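Local coordinates for protein SGNH-hydrolase family esterase (Altererythrobacter indicus, PDB 7C2A) that acts as an esterase of the SGNH-hydrolase family, probably hydrolysing the ester bonds of lipid-like substrates such as lysophospholipids, at residues A[31-34]-A[35-38]; A[90-93]-A[94-97]; A[134-137]-A[138-142]. All coordinates share one frame; numbering follows the deposited sequence.

Overall arrangement
All three contacts are local, each between side chains a turn apart on one continuous piece of chain, and none closes a long loop. They follow in series, without nesting or crossing. From the N terminus, contact 1 (31-38) comes first, on helix 27-35 and the residues that follow it, ahead of strand 42-48, an outermost strand of the parallel sheet. Contact 2 (90-97) is the first turns of helix 90-106, and contact 3 (134-142) covers most of helix 133-140 and its C-terminal turn ahead of strand 144-146, the other outermost strand. Contacts 2 and 3 touch, with centres about 12 Å apart, Arg94 and Leu97 packing on Tyr134, Tyr136 and Leu137. Contact 1 lies about 32 Å from contact 2, centre to centre, across the chain's middle.

Contact 1 (A[31-34]-A[35-38])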
loop_
_atom_site.group_PDB
_atom_site.type_symbol
_atom_site.label_atom_id
_atom_site.label_comp_id
_atom_site.label_asym_id
_atom_site.label_seq_id
_atom_site.Cartn_x
_atom_site.Cartn_y
_atom_site.Cartn_z
ATOM N N LEU A 31 12.985 4.854 -6.239
ATOM C CA LEU A 31 12.339 5.567 -7.330
ATOM C C LEU A 31 13.011 6.911 -7.577
ATOM O O LEU A 31 13.220 7.308 -8.726
ATOM C CB LEU A 31 10.859 5.761 -7.009
ATOM C CG LEU A 31 10.024 6.612 -7.958
ATOM C CD1 LEU A 31 9.963 5.979 -9.330
ATOM C CD2 LEU A 31 8.632 6.786 -7.375
ATOM N N GLU A 32 13.352 7.624 -6.510
ATOM C CA GLU A 32 14.035 8.902 -6.660
ATOM C C GLU A 32 15.306 8.747 -7.487
ATOM O O GLU A 32 15.560 9.527 -8.412
ATOM C CB GLU A 32 14.351 9.470 -5.281
ATOM C CG GLU A 32 14.966 10.845 -5.333
ATOM C CD GLU A 32 15.171 11.448 -3.956
ATOM O OE1 GLU A 32 14.202 11.592 -3.174
ATOM O OE2 GLU A 32 16.327 11.793 -3.644
ATOM N N THR A 33 16.108 7.729 -7.181
ATOM C CA THR A 33 17.334 7.506 -7.939
ATOM C C THR A 33 17.032 7.142 -9.386
ATOM O O THR A 33 17.680 7.655 -10.310
ATOM C CB THR A 33 18.159 6.412 -7.267
ATOM O OG1 THR A 33 18.508 6.827 -5.946
ATOM C CG2 THR A 33 19.428 6.136 -8.059
ATOM N N ALA A 34 16.038 6.279 -9.608
ATOM C CA ALA A 34 15.718 5.829 -10.959
ATOM C C ALA A 34 15.223 6.964 -11.847
ATOM O O ALA A 34 15.469 6.956 -13.059
ATOM C CB ALA A 34 14.674 4.717 -10.897
ATOM N N LEU A 35 14.549 7.957 -11.270
ATOM C CA LEU A 35 14.055 9.057 -12.081
ATOM C C LEU A 35 15.180 9.863 -12.725
ATOM O O LEU A 35 14.935 10.526 -13.737
ATOM C CB LEU A 35 13.127 9.946 -11.257
ATOM C CG LEU A 35 11.753 9.328 -10.963
ATOM C CD1 LEU A 35 10.970 10.195 -9.999
ATOM C CD2 LEU A 35 10.936 9.086 -12.224
ATOM N N ARG A 36 16.393 9.822 -12.161
ATOM C CA ARG A 36 17.528 10.478 -12.816
ATOM C C ARG A 36 17.696 9.991 -14.246
ATOM O O ARG A 36 18.088 10.768 -15.127
ATOM C CB ARG A 36 18.819 10.217 -12.040
ATOM C CG ARG A 36 18.898 10.843 -10.660
ATOM C CD ARG A 36 20.202 10.426 -9.988
ATOM N NE ARG A 36 20.118 10.441 -8.532
ATOM C CZ ARG A 36 21.025 9.888 -7.733
ATOM N NH1 ARG A 36 22.082 9.277 -8.251
ATOM N NH2 ARG A 36 20.876 9.947 -6.416
ATOM N N SER A 37 17.386 8.720 -14.503
ATOM C CA SER A 37 17.518 8.132 -15.830
ATOM C C SER A 37 16.401 8.563 -16.760
ATOM O O SER A 37 16.439 8.218 -17.951
ATOM C CB SER A 37 17.554 6.607 -15.723
ATOM O OG SER A 37 18.724 6.181 -15.039
ATOM N N HIS A 38 15.409 9.284 -16.244
ATOM C CA HIS A 38 14.375 9.907 -17.052
ATOM C C HIS A 38 14.590 11.405 -17.173
ATOM O O HIS A 38 13.660 12.127 -17.542
ATOM C CB HIS A 38 12.994 9.618 -16.458
ATOM C CG HIS A 38 12.671 8.161 -16.376
ATOM N ND1 HIS A 38 11.757 7.557 -17.209
ATOM C CD2 HIS A 38 13.163 7.177 -15.586
ATOM C CE1 HIS A 38 11.681 6.271 -16.921
ATOM N NE2 HIS A 38 12.527 6.012 -15.944
HETATM O O HOH W 1 18.434 11.716 -5.202
#
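The carbonyl O of Leu31 accepts the N-H of Leu35 at 2.9 Å, an alpha-helical i to i+4 bond. After it the pattern changes to i to i+3, a 3-10-like arrangement, toward the loop that leads to strand 42-48: Arg36 N bonds to Thr33 O, and Ser37 N to Ala34 O at 3.0 Å. In both, the donor stands 50° or more above the carbonyl plane. Leu35 CG, anti to its carbonyl carbon (chi1 -73°), is thereby brought to 4.1 Å from Leu31 CD1. This apolar pair faces the sheet, with Leu31 on Ile44 and Leu35 on Ala42. On another side the extended Arg36 chain runs back along the helix until Thr33 CG2 sits over the centre of one guanidinium face, 4.0 Å above its plane. A water in the plane at the guanidinium edge accepts from Arg36 NH2 and donates to Glu32 OE2 (2.6 Å), joining opposite charges that do not touch; Glu32 OE1 takes the backbone N-H of Ile44 in strand 42-48. His38 ND1 coordinates a cadmium ion, while the edge of the same ring at CD2 lies 3.4 Å from Ala34 O, which is near the ring plane.

Contact 2 (A[90-93]-A[94-97]); sequences PAEA and RQNL
Pro90 opens the first turn of helix 90-106, its carbonyl O accepting Arg94 N at 2.9 Å. Ala91 is touched by two longer side chains. Arg94 folds back over it: CG starts anti to the backbone N, but a bend at chi3 (57°) turns the guanidinium so that Ala91 CA lies 3.7 Å above one face, toward the rim, and NH1 comes within 3.6 Å of Ala91 CB. Gln95 also lays its amide against this turn. NE2 is 3.3 Å from Ala91 O, but the angle is too poor for a hydrogen bond; that oxygen accepts Gln95 N instead. At Glu92 the aliphatic CG meets Gln95 OE1 at 4.0 Å, the carboxylate and amide planes being 36° apart, and Glu92 O receives Asn96 N. Ala93 O takes Leu97 N, with Leu97 CG 3.5 Å from that oxygen. All four are i to i+4 bonds, in the N-terminal part of an alpha helix of the alpha/beta SGNH-hydrolase fold. Glu92 and Gln95 face solvent. Elsewhere Pro90 and Ala91 touch helix 124-131, Ala93 and Asn96 helix 54-66, where Asn96 ND2 bonds to Thr54 OG1, while Arg94 meets Ile133 and Tyr136 of helix 133-140, and Leu97 reaches both latter helices.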
loop_
_atom_site.group_PDB
_atom_site.type_symbol
_atom_site.label_atom_id
_atom_site.label_comp_id
_atom_site.label_asym_id
_atom_site.label_seq_id
_atom_site.Cartn_x
_atom_site.Cartn_y
_atom_site.Cartn_z
ATOM N N PRO A 90 -14.892 -2.868 1.007
ATOM C CA PRO A 90 -14.300 -2.171 -0.147
ATOM C C PRO A 90 -14.977 -0.849 -0.453
ATOM O O PRO A 90 -14.318 0.097 -0.903
ATOM C CB PRO A 90 -14.486 -3.169 -1.295
ATOM C CG PRO A 90 -14.614 -4.487 -0.632
ATOM C CD PRO A 90 -15.338 -4.228 0.654
ATOM N N ALA A 91 -16.289 -0.770 -0.218
ATOM C CA ALA A 91 -17.031 0.486 -0.483
ATOM C C ALA A 91 -16.480 1.597 0.422
ATOM O O ALA A 91 -16.287 2.712 -0.052
ATOM C CB ALA A 91 -18.513 0.266 -0.263
ATOM N N GLU A 92 -16.232 1.284 1.690
ATOM C CA GLU A 92 -15.689 2.307 2.623
ATOM C C GLU A 92 -14.260 2.683 2.211
ATOM O O GLU A 92 -13.901 3.849 2.352
ATOM C CB GLU A 92 -15.805 1.817 4.063
ATOM C CG GLU A 92 -17.253 1.641 4.492
ATOM C CD GLU A 92 -17.416 1.278 5.952
ATOM O OE1 GLU A 92 -16.424 1.333 6.671
ATOM O OE2 GLU A 92 -18.532 0.928 6.362
ATOM N N ALA A 93 -13.469 1.714 1.749
ATOM C CA ALA A 93 -12.126 2.041 1.269
ATOM C C ALA A 93 -12.197 3.017 0.099
ATOM O O ALA A 93 -11.424 3.985 0.026
ATOM C CB ALA A 93 -11.388 0.759 0.864
ATOM N N ARG A 94 -13.137 2.782 -0.820
ATOM C CA ARG A 94 -13.335 3.691 -1.944
ATOM C C ARG A 94 -13.719 5.085 -1.473
ATOM O O ARG A 94 -13.221 6.085 -2.001
ATOM C CB ARG A 94 -14.415 3.130 -2.865
ATOM C CG ARG A 94 -14.628 3.933 -4.137
ATOM C CD ARG A 94 -15.743 3.331 -4.996
ATOM N NE ARG A 94 -16.979 3.244 -4.232
ATOM C CZ ARG A 94 -17.716 2.144 -4.090
ATOM N NH1 ARG A 94 -18.807 2.179 -3.335
ATOM N NH2 ARG A 94 -17.376 1.020 -4.702
ATOM N N GLN A 95 -14.623 5.168 -0.492
ATOM C CA GLN A 95 -15.036 6.462 0.042
ATOM C C GLN A 95 -13.871 7.184 0.702
ATOM O O GLN A 95 -13.695 8.392 0.518
ATOM C CB GLN A 95 -16.148 6.252 1.062
ATOM C CG GLN A 95 -17.431 5.667 0.503
ATOM C CD GLN A 95 -18.243 4.920 1.558
ATOM O OE1 GLN A 95 -18.096 5.158 2.761
ATOM N NE2 GLN A 95 -19.100 4.009 1.107
ATOM N N ASN A 96 -13.069 6.458 1.482
ATOM C CA ASN A 96 -11.931 7.087 2.143
ATOM C C ASN A 96 -10.906 7.571 1.128
ATOM O O ASN A 96 -10.403 8.700 1.227
ATOM C CB ASN A 96 -11.290 6.100 3.119
ATOM C CG ASN A 96 -12.183 5.751 4.285
ATOM O OD1 ASN A 96 -13.105 6.502 4.627
ATOM N ND2 ASN A 96 -11.906 4.624 4.917
ATOM N N LEU A 97 -10.600 6.736 0.132
ATOM C CA LEU A 97 -9.684 7.160 -0.920
ATOM C C LEU A 97 -10.236 8.354 -1.681
ATOM O O LEU A 97 -9.477 9.250 -2.070
ATOM C CB LEU A 97 -9.407 6.000 -1.874
ATOM C CG LEU A 97 -8.355 5.005 -1.390
ATOM C CD1 LEU A 97 -8.481 3.669 -2.098
ATOM C CD2 LEU A 97 -6.953 5.566 -1.564
#

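Contact 3 (A[134-137]-A[138-142])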
loop_
_atom_site.group_PDB
_atom_site.type_symbol
_atom_site.label_atom_id
_atom_site.label_comp_id
_atom_site.label_asym_id
_atom_site.label_seq_id
_atom_site.Cartn_x
_atom_site.Cartn_y
_atom_site.Cartn_z
ATOM N N TYR A 134 -10.137 0.961 -7.787
ATOM C CA TYR A 134 -9.041 1.785 -8.292
ATOM C C TYR A 134 -9.326 2.361 -9.675
ATOM O O TYR A 134 -9.153 3.580 -9.864
ATOM C CB TYR A 134 -7.708 1.028 -8.185
ATOM C CG TYR A 134 -7.366 0.752 -6.735
ATOM C CD1 TYR A 134 -6.715 1.705 -5.960
ATOM C CD2 TYR A 134 -7.746 -0.436 -6.121
ATOM C CE1 TYR A 134 -6.452 1.488 -4.619
ATOM C CE2 TYR A 134 -7.480 -0.667 -4.784
ATOM C CZ TYR A 134 -6.836 0.301 -4.039
ATOM O OH TYR A 134 -6.597 0.037 -2.715
ATOM N N PRO A 135 -9.759 1.580 -10.671
ATOM C CA PRO A 135 -10.144 2.208 -11.945
ATOM C C PRO A 135 -11.281 3.194 -11.789
ATOM O O PRO A 135 -11.309 4.219 -12.486
ATOM C CB PRO A 135 -10.526 1.021 -12.842
ATOM C CG PRO A 135 -9.903 -0.161 -12.222
ATOM C CD PRO A 135 -9.808 0.107 -10.756
ATOM N N TYR A 136 -12.212 2.931 -10.876
ATOM C CA TYR A 136 -13.293 3.875 -10.638
ATOM C C TYR A 136 -12.744 5.208 -10.142
ATOM O O TYR A 136 -13.127 6.279 -10.634
ATOM C CB TYR A 136 -14.276 3.291 -9.625
ATOM C CG TYR A 136 -15.314 4.285 -9.180
ATOM C CD1 TYR A 136 -16.484 4.465 -9.908
ATOM C CD2 TYR A 136 -15.129 5.043 -8.036
ATOM C CE1 TYR A 136 -17.436 5.378 -9.511
ATOM C CE2 TYR A 136 -16.081 5.963 -7.630
ATOM C CZ TYR A 136 -17.226 6.119 -8.375
ATOM O OH TYR A 136 -18.175 7.030 -7.974
ATOM N N LEU A 137 -11.853 5.162 -9.150
ATOM C CA LEU A 137 -11.303 6.388 -8.579
ATOM C C LEU A 137 -10.461 7.148 -9.592
ATOM O O LEU A 137 -10.509 8.384 -9.641
ATOM C CB LEU A 137 -10.449 6.051 -7.362
ATOM C CG LEU A 137 -11.207 5.564 -6.130
ATOM C CD1 LEU A 137 -10.259 4.819 -5.189
ATOM C CD2 LEU A 137 -11.882 6.731 -5.416
ATOM N N ALA A 138 -9.657 6.432 -10.384
ATOM C CA ALA A 138 -8.803 7.103 -11.356
ATOM C C ALA A 138 -9.638 7.866 -12.373
ATOM O O ALA A 138 -9.304 9.000 -12.737
ATOM C CB ALA A 138 -7.893 6.086 -12.045
ATOM N N GLU A 139 -10.725 7.262 -12.849
ATOM C CA GLU A 139 -11.598 7.960 -13.787
ATOM C C GLU A 139 -12.258 9.154 -13.118
ATOM O O GLU A 139 -12.266 10.264 -13.664
ATOM C CB GLU A 139 -12.661 6.998 -14.316
ATOM C CG GLU A 139 -13.326 7.453 -15.613
ATOM C CD GLU A 139 -14.449 8.452 -15.392
ATOM O OE1 GLU A 139 -14.980 8.519 -14.263
ATOM O OE2 GLU A 139 -14.808 9.166 -16.355
ATOM N N LYS A 140 -12.808 8.946 -11.923
ATOM C CA LYS A 140 -13.592 9.998 -11.292
ATOM C C LYS A 140 -12.742 11.220 -10.989
ATOM O O LYS A 140 -13.198 12.359 -11.154
ATOM C CB LYS A 140 -14.235 9.459 -10.020
ATOM C CG LYS A 140 -15.094 10.483 -9.308
ATOM C CD LYS A 140 -15.861 9.867 -8.157
ATOM C CE LYS A 140 -16.610 10.929 -7.365
ATOM N NZ LYS A 140 -17.470 10.320 -6.317
ATOM N N TYR A 141 -11.503 11.013 -10.553
ATOM C CA TYR A 141 -10.656 12.103 -10.098
ATOM C C TYR A 141 -9.580 12.484 -11.102
ATOM O O TYR A 141 -8.647 13.211 -10.745
ATOM C CB TYR A 141 -10.083 11.788 -8.712
ATOM C CG TYR A 141 -11.190 11.739 -7.693
ATOM C CD1 TYR A 141 -11.772 12.907 -7.232
ATOM C CD2 TYR A 141 -11.705 10.533 -7.248
ATOM C CE1 TYR A 141 -12.812 12.876 -6.332
ATOM C CE2 TYR A 141 -12.744 10.491 -6.340
ATOM C CZ TYR A 141 -13.298 11.669 -5.880
ATOM O OH TYR A 141 -14.339 11.623 -4.977
ATOM N N ASP A 142 -9.706 12.031 -12.351
ATOM C CA ASP A 142 -8.754 12.354 -13.415
ATOM C C ASP A 142 -7.320 12.083 -12.975
ATOM O O ASP A 142 -6.419 12.909 -13.140
ATOM C CB ASP A 142 -8.927 13.790 -13.914
ATOM C CG ASP A 142 -10.321 14.057 -14.453
ATOM O OD1 ASP A 142 -10.805 13.250 -15.274
ATOM O OD2 ASP A 142 -10.929 15.077 -14.062
HETATM O O HOH W 2 -15.493 6.659 -12.328
#
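Tyr136 O and Lys140 N form one of the last i to i+4 bonds of helix 133-140 before it ends in a Schellman motif, the unusual feature here: Asp142, with positive phi, is the C-prime residue, Ala143 N reaches back to Ala138 O, and Asp142 N makes a weak bond to Glu139 O. Tyr136 O has two donors, since a water also donates to it at 2.9 Å; in one of two conformers of Glu139 that water may reach its carboxylate as well. Just before the helix end, Lys140 follows the Tyr136 side chain in the same direction. Both leave the backbone with CG anti to N (Lys140 chi1 -179°), and the extended lysine runs alongside the ring, its CD 3.7 Å from Tyr136 OH and 3.9 Å from Tyr136 CE2, and ends near the hydroxyl, with NZ 3.8 Å from Tyr136 OH. On the buried side Tyr134, whose OH bonds to Leu79 O, and Ala138 pack on Leu145 of strand 144-146, placing this helix against the parallel sheet of the SGNH-hydrolase fold. Tyr141 anchors its hydroxyl on Glu102 OE2 of helix 90-106. Its ring has Lys140 CG 3.8 Å above one face, toward the rim, while its atom CE2 meets Leu137 CD2 at 4.0 Å.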